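Local coordinates for ATP-dependent RNA helicase HrpB (Escherichia coli, PDB 6EUD), which hydrolyses ATP to ADP and phosphate as a DExH-box NTPase of the DEAH/RHA helicase group and binds single-stranded RNA, at residues A[104-107]-A[108-112]; A[141-144]-A[145-148]; A[350-354]-A[355-359]; A[370-374]-A[375-379]; A[421-424]-A[425-428]. All coordinates share one frame; numbering follows the deposited sequence.

Contact 1: residues A[104-107]-A[108-112]; sequences EGVL and TRMIQ
Leu107 and Ile111 meet one turn apart on the first turns of helix 106-113, an alpha helix of the RecA-like ATP-binding domain, with Gly105 at its N-cap position. This is the tight side. Leu107 CG stands anti to its own N (chi1 179°), and with chi2 at 49° this brings CD1 to 3.9 Å from Ile111 CD1, while Ile111 CG1 rests 3.2 Å from Leu107 O. Both residues are buried: Leu107 also reaches Ala138 and Val102, and Ile111 packs on Leu141 and Leu142 of helix 133-145. Cutting Leu107 back to an alanine would probably open a gap beside Ile111 CD1 and deprive Ala138 and Val102 of their hydrophobic neighbour.

The looser flank carries Val106, Arg109 and Met110, all partly exposed. Here Val106 CG1 meets Met110 SD at 3.8 Å, the two side chains crossing at a slant, while Met110 CG lies against Val106 O. Arg109, bent along its chain, has its charge met by Glu366 of helix 361-370 in a salt bridge.

The backbone is regular beneath both sides. Ile111 N donates to Leu107 O at 3.1 Å, and Met110 N to Val106 O at 3.0 Å. Gly105, with the positive phi (80°) that favours glycine, supplies the first acceptor: Arg109 N reaches Gly105 O at 3.1 Å, in the carbonyl plane.

Contact 2: residues A[141-144]-A[145-148]; sequences LLLD and VQQG
Val145 N donates to Leu141 O at 2.9 Å, in a nearly straight bond with an N-H...O angle of 163°. Two residues on, a side chain takes over the gripping: Gln147 NE2 bonds to Leu143 O at 3.0 Å. That oxygen lies almost in the plane of the Gln147 amide, whereas NE2 stands well above the Leu143 carbonyl plane. Gln147 gets there because its CG is placed beside its own N (chi1 -68°) and the chain then runs out extended over the Leu143 carbonyl. The bonds from Gln146 N to Leu142 O (3.1 Å) and from Gln147 N to Asp144 O (3.1 Å) are more bent, the second with its donor far above the acceptor's plane.

The last turn of helix 133-145 gives way to a type I beta turn from Val145 to Gly148, and i-to-i+3 bonding appears in this region beside the i-to-i+4 bonds.

Gln146 lays CG over Leu142 O at 3.3 Å and brings OE1 to 3.3 Å from Leu143 CD2. Its amide is held by other parts of the domain, NE2 donating to Leu153 O and Pro24 O, and OE1 accepting from Gln25 NE2. On the buried flank Val145 CG2 sits 3.2 Å from Leu141 O, and the valine packs on Leu153, while Leu142 rests on Leu117 and Leu155. Gln147 and Gly148 are exposed.

Contact 3: residues A[350-354]-A[355-359]; sequences QSEPE and ILQSD
Two overlapping beta turns, Pro353-Leu356 and Glu354-Gln357, bend the loop between helices 341-346 and 361-370 in the C-terminal helicase domain. Each is closed by a backbone bond: Leu356 N to Pro353 O at 3.1 Å, and Gln357 N to Glu354 O at 3.0 Å. In both, the donor stands well above the acceptor's carbonyl plane.

Glu354 O is gripped twice. Ser358 OG donates to it at 3.2 Å from the face opposite to Gln357 N, its hydroxyl placed between the backbone N and carbonyl carbon of Ser358 (chi1 74°), where it can reach back over the turn.

The apolar contacts centre on Pro353. Its ring and the Leu356 side chain run alongside each other, with CD of Pro353 3.9 Å from CD1 of Leu356, and Pro353 CB is 4.1 Å from Ile355 CG2. Gln357 folds its extended chain back over the start of the turn, bringing CG to 3.5 Å from Glu354 O. Its amide plane is turned 66° from the Glu352 carboxylate. Glu352 is exposed; a water weakly joins its OE2 to Leu356 O.

Outside partners place the loop. Glu354 OE1 accepts from Leu133 N, at the first residue of helix 133-145, and Ile355 packs on Leu133 and Asp136, while Gln357 shares a backbone hydrogen bond with Phe301, consistent with a loop that spans the two RecA-like domains. The geometry is that of consecutive i-to-i+3 turns, with a serine hydroxyl sharing the acceptor of the second.

Contact 4: residues A[370-374]-A[375-379]; sequences WGCSD and PAQMS
Gln377 and Asp374 carry the backbone hydrogen bonding: Gln377 N donates to Asp374 O at 2.9 Å. Asp374 adds its carboxylate, OD2 accepting from Ala376 N at 2.8 Å through its anti lone pair, at an N-H...O angle of 160°. With Pro375 between them, this makes an Asx-Pro turn leading into the 3-10 segment 375-377. The Gln377 amide folds back along the loop, OE1 receiving a weak bond from Ser373 N at 3.3 Å; its NE2 approaches Ser373 OG so closely that this separation is doubtful.

Sulfur makes the apolar part. Met378 CG lies 3.6 Å from Cys372 SG; the bend at chi2 (-84°) then carries SD to 4.1 Å from Trp370 CD1, a Met-aromatic contact met obliquely. Replacing Met378 by a serine is likely to leave Cys372 SG and the Trp370 ring without their common apolar neighbour.

Helix 361-370 ends at Trp370, with Gly371 forming a Schellman motif at positive phi. Cys372, Pro375 and Met378 all pack back on Leu367 of that helix, and Met378 also touches Ala140. Trp370 packs on Ile111 and Gln112 of helix 106-113, Leu141 and Asp144 of helix 133-145, and Pro115.

Contact 5: residues A[421-424]-A[425-428]; sequences PRLA and AMLV
Ala425 N donates to Pro421 O at 2.8 Å, the first of four successive i-to-i+4 bonds across the segments. Met426 N follows to Arg422 O at 3.1 Å, Leu427 N to Leu423 O at 3.1 Å, and Val428 N to Ala424 O at 3.0 Å. All four donors sit moderately tilted from their carbonyl planes, at N-H...O angles between 155° and 162°, as in a regular alpha helix.

The ends need help from outside. Pro421 has no N-H to offer, and Leu423 N, too early for a helical acceptor, is met by Asp420 OD2. Towards the far end Met426 O accepts from Ser429 OG, and Val428 O from Gln410 NE2 in a weak bond.

Arg422 is buried, yet its charge has a mate: NH2 forms a salt bridge with Asp501 OD2, and NE makes a weak bond to Ala498 O. Arg422 NH1 lies close to the like-charged Arg502 NH2, a repulsion that the Asp501 bridge may partly balance.

Among the apolar side chains, Leu423 and Met426 lie alongside each other, with CD2 of the leucine 4.0 Å from CE of the methionine. Both face helix 433-447, at Leu446 and Ile442. The small Ala424 and Ala425 let Met414 of helix 409-417 come close. Such a short, buried helix, packed between others, is consistent with the helical region that follows the RecA-like core in DEAH/RHA helicases.

In the fold
Contacts 1, 2 and 4 form one cluster. Contact 1 meets contact 2 where Ile111 CD1 lies 3.7 Å from Leu142 CD2. Trp370 of contact 4 then bridges both: its CZ3 is 3.3 Å from Ile111 O, and its CD2 is 3.4 Å from Leu141 CD2. This joins the ATP-binding domain to the end of helix 361-370. Contact 3, in the loop leading into that helix, stays about 7 Å from contact 4 and about 10 Å from contacts 1 and 2 (nearest atoms). Contact 5 touches none of them, its nearest atoms being about 5 Å from contact 3. All five lie away from the predicted ATP-binding residues and the DEFH box.

Contact 1: residues A[104-107]-A[108-112]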
loop_
_atom_site.group_PDB
_atom_site.type_symbol
_atom_site.label_atom_id
_atom_site.label_comp_id
_atom_site.label_asym_id
_atom_site.label_seq_id
_atom_site.Cartn_x
_atom_site.Cartn_y
_atom_site.Cartn_z
ATOM N N GLU A 104 -4.211 15.416 15.040
ATOM C CA GLU A 104 -3.018 14.584 15.208
ATOM C C GLU A 104 -3.269 13.250 15.926
ATOM O O GLU A 104 -2.505 12.872 16.823
ATOM C CB GLU A 104 -1.939 15.361 15.963
ATOM C CG GLU A 104 -1.387 16.528 15.183
ATOM C CD GLU A 104 -0.369 17.327 15.966
ATOM O OE1 GLU A 104 0.625 17.749 15.346
ATOM O OE2 GLU A 104 -0.558 17.535 17.186
ATOM N N GLY A 105 -4.329 12.549 15.527
ATOM C CA GLY A 105 -4.637 11.234 16.066
ATOM C C GLY A 105 -5.329 11.245 17.416
ATOM O O GLY A 105 -5.615 10.177 17.962
ATOM N N VAL A 106 -5.597 12.434 17.958
ATOM C CA VAL A 106 -6.229 12.544 19.274
ATOM C C VAL A 106 -7.617 11.883 19.288
ATOM O O VAL A 106 -7.961 11.165 20.226
ATOM C CB VAL A 106 -6.347 14.019 19.727
ATOM C CG1 VAL A 106 -7.349 14.165 20.866
ATOM C CG2 VAL A 106 -4.984 14.571 20.134
ATOM N N LEU A 107 -8.404 12.108 18.242
ATOM C CA LEU A 107 -9.725 11.497 18.177
ATOM C C LEU A 107 -9.626 9.977 18.260
ATOM O O LEU A 107 -10.422 9.317 18.940
ATOM C CB LEU A 107 -10.445 11.916 16.907
ATOM C CG LEU A 107 -11.835 11.315 16.700
ATOM C CD1 LEU A 107 -12.678 11.464 17.956
ATOM C CD2 LEU A 107 -12.543 11.973 15.510
ATOM N N THR A 108 -8.622 9.427 17.587
ATOM C CA THR A 108 -8.388 7.990 17.637
ATOM C C THR A 108 -8.111 7.515 19.073
ATOM O O THR A 108 -8.678 6.517 19.498
ATOM C CB THR A 108 -7.219 7.575 16.716
ATOM O OG1 THR A 108 -7.453 8.068 15.389
ATOM C CG2 THR A 108 -7.072 6.039 16.678
ATOM N N ARG A 109 -7.252 8.227 19.803
ATOM C CA ARG A 109 -6.975 7.917 21.216
ATOM C C ARG A 109 -8.227 7.914 22.091
ATOM O O ARG A 109 -8.446 6.985 22.866
ATOM C CB ARG A 109 -5.960 8.911 21.797
ATOM C CG ARG A 109 -4.551 8.694 21.290
ATOM C CD ARG A 109 -4.233 7.214 21.263
ATOM N NE ARG A 109 -3.462 6.896 20.076
ATOM C CZ ARG A 109 -3.494 5.723 19.463
ATOM N NH1 ARG A 109 -4.259 4.745 19.927
ATOM N NH2 ARG A 109 -2.761 5.535 18.375
ATOM N N MET A 110 -9.041 8.958 21.948
ATOM C CA MET A 110 -10.276 9.117 22.709
ATOM C C MET A 110 -11.239 7.939 22.532
ATOM O O MET A 110 -11.796 7.427 23.507
ATOM C CB MET A 110 -10.972 10.425 22.309
ATOM C CG MET A 110 -10.159 11.670 22.636
ATOM S SD MET A 110 -10.885 13.216 22.039
ATOM C CE MET A 110 -12.527 13.132 22.749
ATOM N N ILE A 111 -11.429 7.514 21.288
ATOM C CA ILE A 111 -12.320 6.398 20.989
ATOM C C ILE A 111 -11.741 5.064 21.484
ATOM O O ILE A 111 -12.483 4.179 21.919
ATOM C CB ILE A 111 -12.613 6.320 19.468
ATOM C CG1 ILE A 111 -13.152 7.663 18.966
ATOM C CG2 ILE A 111 -13.612 5.219 19.171
ATOM C CD1 ILE A 111 -13.470 7.695 17.502
ATOM N N GLN A 112 -10.416 4.929 21.439
ATOM C CA GLN A 112 -9.764 3.710 21.909
ATOM C C GLN A 112 -9.940 3.536 23.400
ATOM O O GLN A 112 -10.135 2.413 23.881
ATOM C CB GLN A 112 -8.271 3.713 21.569
ATOM C CG GLN A 112 -7.965 3.535 20.101
ATOM C CD GLN A 112 -8.186 2.112 19.618
ATOM O OE1 GLN A 112 -8.703 1.268 20.345
ATOM N NE2 GLN A 112 -7.756 1.833 18.391
#

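Contact 2: residues A[141-144]-A[145-148]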
loop_
_atom_site.group_PDB
_atom_site.type_symbol
_atom_site.label_atom_id
_atom_site.label_comp_id
_atom_site.label_asym_id
_atom_site.label_seq_id
_atom_site.Cartn_x
_atom_site.Cartn_y
_atom_site.Cartn_z
ATOM N N LEU A 141 -14.393 3.976 13.011
ATOM C CA LEU A 141 -14.596 3.740 14.438
ATOM C C LEU A 141 -15.939 4.286 14.873
ATOM O O LEU A 141 -16.713 3.608 15.542
ATOM C CB LEU A 141 -13.473 4.378 15.257
ATOM C CG LEU A 141 -12.108 3.733 14.994
ATOM C CD1 LEU A 141 -10.984 4.559 15.568
ATOM C CD2 LEU A 141 -12.086 2.340 15.591
ATOM N N LEU A 142 -16.228 5.510 14.468
ATOM C CA LEU A 142 -17.479 6.156 14.851
ATOM C C LEU A 142 -18.731 5.451 14.306
ATOM O O LEU A 142 -19.781 5.459 14.944
ATOM C CB LEU A 142 -17.454 7.610 14.400
ATOM C CG LEU A 142 -16.467 8.460 15.191
ATOM C CD1 LEU A 142 -16.240 9.808 14.526
ATOM C CD2 LEU A 142 -16.967 8.616 16.625
ATOM N N LEU A 143 -18.628 4.846 13.129
ATOM C CA LEU A 143 -19.734 4.066 12.593
ATOM C C LEU A 143 -19.905 2.756 13.387
ATOM O O LEU A 143 -20.996 2.178 13.421
ATOM C CB LEU A 143 -19.506 3.777 11.111
ATOM C CG LEU A 143 -19.676 4.972 10.160
ATOM C CD1 LEU A 143 -19.389 4.592 8.701
ATOM C CD2 LEU A 143 -21.066 5.561 10.309
ATOM N N ASP A 144 -18.836 2.291 14.030
ATOM C CA ASP A 144 -18.948 1.098 14.850
ATOM C C ASP A 144 -19.489 1.435 16.232
ATOM O O ASP A 144 -20.284 0.672 16.786
ATOM C CB ASP A 144 -17.615 0.374 14.970
ATOM C CG ASP A 144 -17.499 -0.764 13.986
ATOM O OD1 ASP A 144 -18.303 -0.812 13.028
ATOM O OD2 ASP A 144 -16.627 -1.625 14.181
ATOM N N VAL A 145 -19.070 2.575 16.780
ATOM C CA VAL A 145 -19.635 3.074 18.026
ATOM C C VAL A 145 -21.150 3.258 17.889
ATOM O O VAL A 145 -21.903 3.007 18.828
ATOM C CB VAL A 145 -19.013 4.412 18.440
ATOM C CG1 VAL A 145 -19.667 4.915 19.720
ATOM C CG2 VAL A 145 -17.493 4.281 18.598
ATOM N N GLN A 146 -21.586 3.680 16.702
ATOM C CA GLN A 146 -23.005 3.926 16.432
ATOM C C GLN A 146 -23.848 2.663 16.228
ATOM O O GLN A 146 -25.076 2.724 16.270
ATOM C CB GLN A 146 -23.155 4.810 15.200
ATOM C CG GLN A 146 -22.894 6.276 15.434
ATOM C CD GLN A 146 -22.943 7.045 14.138
ATOM O OE1 GLN A 146 -22.341 6.636 13.144
ATOM N NE2 GLN A 146 -23.677 8.153 14.128
ATOM N N GLN A 147 -23.189 1.533 15.988
ATOM C CA GLN A 147 -23.884 0.266 15.824
ATOM C C GLN A 147 -23.913 -0.517 17.144
ATOM O O GLN A 147 -24.528 -1.578 17.211
ATOM C CB GLN A 147 -23.233 -0.565 14.705
ATOM C CG GLN A 147 -23.407 0.023 13.297
ATOM C CD GLN A 147 -22.694 -0.781 12.212
ATOM O OE1 GLN A 147 -23.234 -1.756 11.686
ATOM N NE2 GLN A 147 -21.473 -0.375 11.881
ATOM N N GLY A 148 -23.259 0.011 18.183
ATOM C CA GLY A 148 -23.294 -0.561 19.525
ATOM C C GLY A 148 -24.471 -0.035 20.330
ATOM O O GLY A 148 -25.608 -0.039 19.849
#

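Contact 3: residues A[350-354]-A[355-359]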
loop_
_atom_site.group_PDB
_atom_site.type_symbol
_atom_site.label_atom_id
_atom_site.label_comp_id
_atom_site.label_asym_id
_atom_site.label_seq_id
_atom_site.Cartn_x
_atom_site.Cartn_y
_atom_site.Cartn_z
ATOM N N GLN A 350 -10.767 10.784 -9.974
ATOM C CA GLN A 350 -10.735 11.174 -8.569
ATOM C C GLN A 350 -9.332 11.053 -7.989
ATOM O O GLN A 350 -8.498 10.320 -8.524
ATOM C CB GLN A 350 -11.703 10.305 -7.743
ATOM C CG GLN A 350 -13.157 10.329 -8.217
ATOM C CD GLN A 350 -13.783 11.718 -8.095
ATOM O OE1 GLN A 350 -13.414 12.501 -7.207
ATOM N NE2 GLN A 350 -14.738 12.029 -8.985
ATOM N N SER A 351 -9.074 11.758 -6.892
ATOM C CA SER A 351 -7.793 11.625 -6.195
ATOM C C SER A 351 -7.709 10.333 -5.373
ATOM O O SER A 351 -8.706 9.835 -4.886
ATOM C CB SER A 351 -7.565 12.819 -5.279
ATOM O OG SER A 351 -7.508 13.995 -6.047
ATOM N N GLU A 352 -6.504 9.809 -5.233
ATOM C CA GLU A 352 -6.251 8.618 -4.452
ATOM C C GLU A 352 -6.242 8.967 -2.958
ATOM O O GLU A 352 -5.459 9.806 -2.528
ATOM C CB GLU A 352 -4.919 8.010 -4.872
ATOM C CG GLU A 352 -4.773 6.517 -4.633
ATOM C CD GLU A 352 -3.471 6.002 -5.217
ATOM O OE1 GLU A 352 -2.640 6.851 -5.618
ATOM O OE2 GLU A 352 -3.278 4.768 -5.278
ATOM N N PRO A 353 -7.121 8.327 -2.170
ATOM C CA PRO A 353 -7.189 8.511 -0.714
ATOM C C PRO A 353 -5.879 8.071 -0.053
ATOM O O PRO A 353 -5.246 7.143 -0.562
ATOM C CB PRO A 353 -8.343 7.585 -0.285
ATOM C CG PRO A 353 -9.110 7.287 -1.524
ATOM C CD PRO A 353 -8.110 7.347 -2.653
ATOM N N GLU A 354 -5.491 8.702 1.051
ATOM C CA GLU A 354 -4.232 8.374 1.761
ATOM C C GLU A 354 -4.161 6.904 2.224
ATOM O O GLU A 354 -3.092 6.300 2.234
ATOM C CB GLU A 354 -4.050 9.320 2.967
ATOM C CG GLU A 354 -2.810 9.075 3.811
ATOM C CD GLU A 354 -2.711 9.999 5.035
ATOM O OE1 GLU A 354 -3.694 10.685 5.369
ATOM O OE2 GLU A 354 -1.639 10.040 5.673
ATOM N N ILE A 355 -5.303 6.315 2.563
ATOM C CA ILE A 355 -5.318 4.928 3.008
ATOM C C ILE A 355 -4.816 3.951 1.934
ATOM O O ILE A 355 -4.372 2.838 2.259
ATOM C CB ILE A 355 -6.745 4.497 3.481
ATOM C CG1 ILE A 355 -6.682 3.151 4.226
ATOM C CG2 ILE A 355 -7.745 4.482 2.306
ATOM C CD1 ILE A 355 -7.967 2.766 4.956
ATOM N N LEU A 356 -4.850 4.360 0.666
ATOM C CA LEU A 356 -4.398 3.472 -0.398
ATOM C C LEU A 356 -2.902 3.595 -0.681
ATOM O O LEU A 356 -2.325 2.733 -1.320
ATOM C CB LEU A 356 -5.195 3.726 -1.676
ATOM C CG LEU A 356 -6.692 3.438 -1.494
ATOM C CD1 LEU A 356 -7.423 3.539 -2.789
ATOM C CD2 LEU A 356 -6.930 2.084 -0.875
ATOM N N GLN A 357 -2.266 4.644 -0.187
ATOM C CA GLN A 357 -0.883 4.891 -0.561
ATOM C C GLN A 357 0.073 4.866 0.648
ATOM O O GLN A 357 1.261 5.134 0.506
ATOM C CB GLN A 357 -0.796 6.234 -1.326
ATOM C CG GLN A 357 -1.442 7.442 -0.600
ATOM C CD GLN A 357 -1.756 8.666 -1.501
ATOM O OE1 GLN A 357 -1.740 8.589 -2.736
ATOM N NE2 GLN A 357 -2.054 9.796 -0.864
ATOM N N SER A 358 -0.430 4.522 1.831
ATOM C CA SER A 358 0.396 4.643 3.036
ATOM C C SER A 358 0.662 3.350 3.826
ATOM O O SER A 358 -0.052 2.348 3.714
ATOM C CB SER A 358 -0.217 5.676 3.993
ATOM O OG SER A 358 -1.363 5.166 4.640
ATOM N N ASP A 359 1.743 3.410 4.600
ATOM C CA ASP A 359 2.089 2.448 5.645
ATOM C C ASP A 359 0.877 2.170 6.533
ATOM O O ASP A 359 0.259 3.088 7.057
ATOM C CB ASP A 359 3.249 3.016 6.473
ATOM C CG ASP A 359 3.996 1.960 7.289
ATOM O OD1 ASP A 359 3.394 0.991 7.815
ATOM O OD2 ASP A 359 5.222 2.130 7.404
HETATM O O HOH W 1 -0.351 4.139 -3.744
#

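Contact 4: residues A[370-374]-A[375-379]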
loop_
_atom_site.group_PDB
_atom_site.type_symbol
_atom_site.label_atom_id
_atom_site.label_comp_id
_atom_site.label_asym_id
_atom_site.label_seq_id
_atom_site.Cartn_x
_atom_site.Cartn_y
_atom_site.Cartn_z
ATOM N N TRP A 370 -8.617 -2.180 18.643
ATOM C CA TRP A 370 -10.057 -1.917 18.605
ATOM C C TRP A 370 -10.834 -3.229 18.741
ATOM O O TRP A 370 -11.996 -3.236 19.151
ATOM C CB TRP A 370 -10.442 -1.179 17.311
ATOM C CG TRP A 370 -11.893 -0.766 17.250
ATOM C CD1 TRP A 370 -12.835 -1.193 16.350
ATOM C CD2 TRP A 370 -12.568 0.145 18.131
ATOM N NE1 TRP A 370 -14.053 -0.600 16.616
ATOM C CE2 TRP A 370 -13.915 0.228 17.700
ATOM C CE3 TRP A 370 -12.165 0.906 19.234
ATOM C CZ2 TRP A 370 -14.857 1.037 18.341
ATOM C CZ3 TRP A 370 -13.102 1.706 19.865
ATOM C CH2 TRP A 370 -14.431 1.764 19.419
ATOM N N GLY A 371 -10.178 -4.335 18.405
ATOM C CA GLY A 371 -10.781 -5.643 18.528
ATOM C C GLY A 371 -11.150 -6.221 17.182
ATOM O O GLY A 371 -11.744 -7.289 17.086
ATOM N N CYS A 372 -10.788 -5.499 16.137
ATOM C CA CYS A 372 -11.072 -5.911 14.771
ATOM C C CYS A 372 -10.039 -6.951 14.327
ATOM O O CYS A 372 -8.832 -6.692 14.367
ATOM C CB CYS A 372 -11.067 -4.680 13.849
ATOM S SG CYS A 372 -11.596 -4.950 12.157
ATOM N N SER A 373 -10.504 -8.129 13.917
ATOM C CA SER A 373 -9.585 -9.184 13.488
ATOM C C SER A 373 -9.193 -9.052 12.009
ATOM O O SER A 373 -8.117 -9.497 11.609
ATOM C CB SER A 373 -10.188 -10.571 13.759
ATOM O OG SER A 373 -11.444 -10.734 13.124
ATOM N N ASP A 374 -10.058 -8.432 11.209
ATOM C CA ASP A 374 -9.782 -8.207 9.786
ATOM C C ASP A 374 -10.358 -6.864 9.318
ATOM O O ASP A 374 -11.532 -6.585 9.532
ATOM C CB ASP A 374 -10.358 -9.359 8.953
ATOM C CG ASP A 374 -10.029 -9.252 7.462
ATOM O OD1 ASP A 374 -9.397 -10.188 6.926
ATOM O OD2 ASP A 374 -10.431 -8.263 6.813
ATOM N N PRO A 375 -9.536 -6.037 8.654
ATOM C CA PRO A 375 -9.961 -4.675 8.318
ATOM C C PRO A 375 -11.263 -4.607 7.519
ATOM O O PRO A 375 -11.968 -3.607 7.598
ATOM C CB PRO A 375 -8.783 -4.142 7.498
ATOM C CG PRO A 375 -7.606 -4.907 8.005
ATOM C CD PRO A 375 -8.142 -6.291 8.249
ATOM N N ALA A 376 -11.591 -5.667 6.788
ATOM C CA ALA A 376 -12.810 -5.687 5.979
ATOM C C ALA A 376 -14.092 -5.595 6.818
ATOM O O ALA A 376 -15.120 -5.128 6.323
ATOM C CB ALA A 376 -12.842 -6.937 5.109
ATOM N N GLN A 377 -14.029 -6.037 8.075
ATOM C CA GLN A 377 -15.170 -5.963 8.990
ATOM C C GLN A 377 -15.687 -4.536 9.165
ATOM O O GLN A 377 -16.877 -4.322 9.357
ATOM C CB GLN A 377 -14.803 -6.529 10.363
ATOM C CG GLN A 377 -14.198 -7.921 10.360
ATOM C CD GLN A 377 -13.477 -8.224 11.668
ATOM O OE1 GLN A 377 -13.496 -7.416 12.596
ATOM N NE2 GLN A 377 -12.840 -9.388 11.746
ATOM N N MET A 378 -14.783 -3.563 9.105
ATOM C CA MET A 378 -15.142 -2.155 9.259
ATOM C C MET A 378 -15.745 -1.604 7.975
ATOM O O MET A 378 -15.630 -2.227 6.920
ATOM C CB MET A 378 -13.911 -1.325 9.631
ATOM C CG MET A 378 -12.994 -1.980 10.648
ATOM S SD MET A 378 -13.535 -1.696 12.333
ATOM C CE MET A 378 -13.328 0.075 12.429
ATOM N N SER A 379 -16.355 -0.422 8.061
ATOM C CA SER A 379 -16.880 0.272 6.887
ATOM C C SER A 379 -15.942 1.386 6.414
ATOM O O SER A 379 -15.856 2.445 7.034
ATOM C CB SER A 379 -18.269 0.850 7.181
ATOM O OG SER A 379 -19.228 -0.182 7.413
#

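Contact 5: residues A[421-424]-A[425-428]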
loop_
_atom_site.group_PDB
_atom_site.type_symbol
_atom_site.label_atom_id
_atom_site.label_comp_id
_atom_site.label_asym_id
_atom_site.label_seq_id
_atom_site.Cartn_x
_atom_site.Cartn_y
_atom_site.Cartn_z
ATOM N N PRO A 421 4.262 2.287 15.413
ATOM C CA PRO A 421 4.524 0.921 15.906
ATOM C C PRO A 421 5.999 0.560 16.069
ATOM O O PRO A 421 6.335 -0.040 17.081
ATOM C CB PRO A 421 3.876 0.038 14.843
ATOM C CG PRO A 421 2.729 0.877 14.355
ATOM C CD PRO A 421 3.249 2.294 14.343
ATOM N N ARG A 422 6.853 0.911 15.115
ATOM C CA ARG A 422 8.286 0.669 15.261
ATOM C C ARG A 422 8.818 1.399 16.509
ATOM O O ARG A 422 9.549 0.830 17.302
ATOM C CB ARG A 422 9.041 1.102 13.991
ATOM C CG ARG A 422 8.648 0.297 12.731
ATOM C CD ARG A 422 9.270 0.848 11.409
ATOM N NE ARG A 422 10.356 -0.004 10.969
ATOM C CZ ARG A 422 10.387 -0.704 9.847
ATOM N NH1 ARG A 422 9.406 -0.640 8.965
ATOM N NH2 ARG A 422 11.438 -1.455 9.598
ATOM N N LEU A 423 8.422 2.648 16.702
ATOM C CA LEU A 423 8.878 3.399 17.862
ATOM C C LEU A 423 8.269 2.861 19.176
ATOM O O LEU A 423 8.941 2.799 20.209
ATOM C CB LEU A 423 8.550 4.883 17.686
ATOM C CG LEU A 423 9.220 5.620 16.500
ATOM C CD1 LEU A 423 8.984 7.142 16.572
ATOM C CD2 LEU A 423 10.723 5.296 16.370
ATOM N N ALA A 424 7.001 2.469 19.127
ATOM C CA ALA A 424 6.326 1.875 20.276
ATOM C C ALA A 424 7.004 0.572 20.683
ATOM O O ALA A 424 7.179 0.312 21.870
ATOM C CB ALA A 424 4.855 1.625 19.972
ATOM N N ALA A 425 7.362 -0.239 19.683
ATOM C CA ALA A 425 8.059 -1.501 19.882
ATOM C C ALA A 425 9.387 -1.266 20.605
ATOM O O ALA A 425 9.743 -1.987 21.545
ATOM C CB ALA A 425 8.296 -2.190 18.538
ATOM N N MET A 426 10.109 -0.242 20.170
ATOM C CA MET A 426 11.375 0.109 20.786
ATOM C C MET A 426 11.191 0.439 22.272
ATOM O O MET A 426 11.905 -0.078 23.122
ATOM C CB MET A 426 12.005 1.280 20.039
ATOM C CG MET A 426 13.408 1.664 20.492
ATOM S SD MET A 426 14.042 2.968 19.396
ATOM C CE MET A 426 12.767 4.212 19.652
ATOM N N LEU A 427 10.214 1.281 22.574
ATOM C CA LEU A 427 9.953 1.698 23.935
ATOM C C LEU A 427 9.623 0.518 24.852
ATOM O O LEU A 427 10.176 0.400 25.948
ATOM C CB LEU A 427 8.815 2.719 23.954
ATOM C CG LEU A 427 9.280 4.115 23.546
ATOM C CD1 LEU A 427 8.098 4.980 23.120
ATOM C CD2 LEU A 427 10.055 4.762 24.693
ATOM N N VAL A 428 8.735 -0.353 24.372
ATOM C CA VAL A 428 8.230 -1.493 25.128
ATOM C C VAL A 428 9.317 -2.565 25.297
ATOM O O VAL A 428 9.276 -3.360 26.217
ATOM C CB VAL A 428 6.935 -2.068 24.427
ATOM C CG1 VAL A 428 6.488 -3.380 25.008
ATOM C CG2 VAL A 428 5.784 -1.091 24.553
#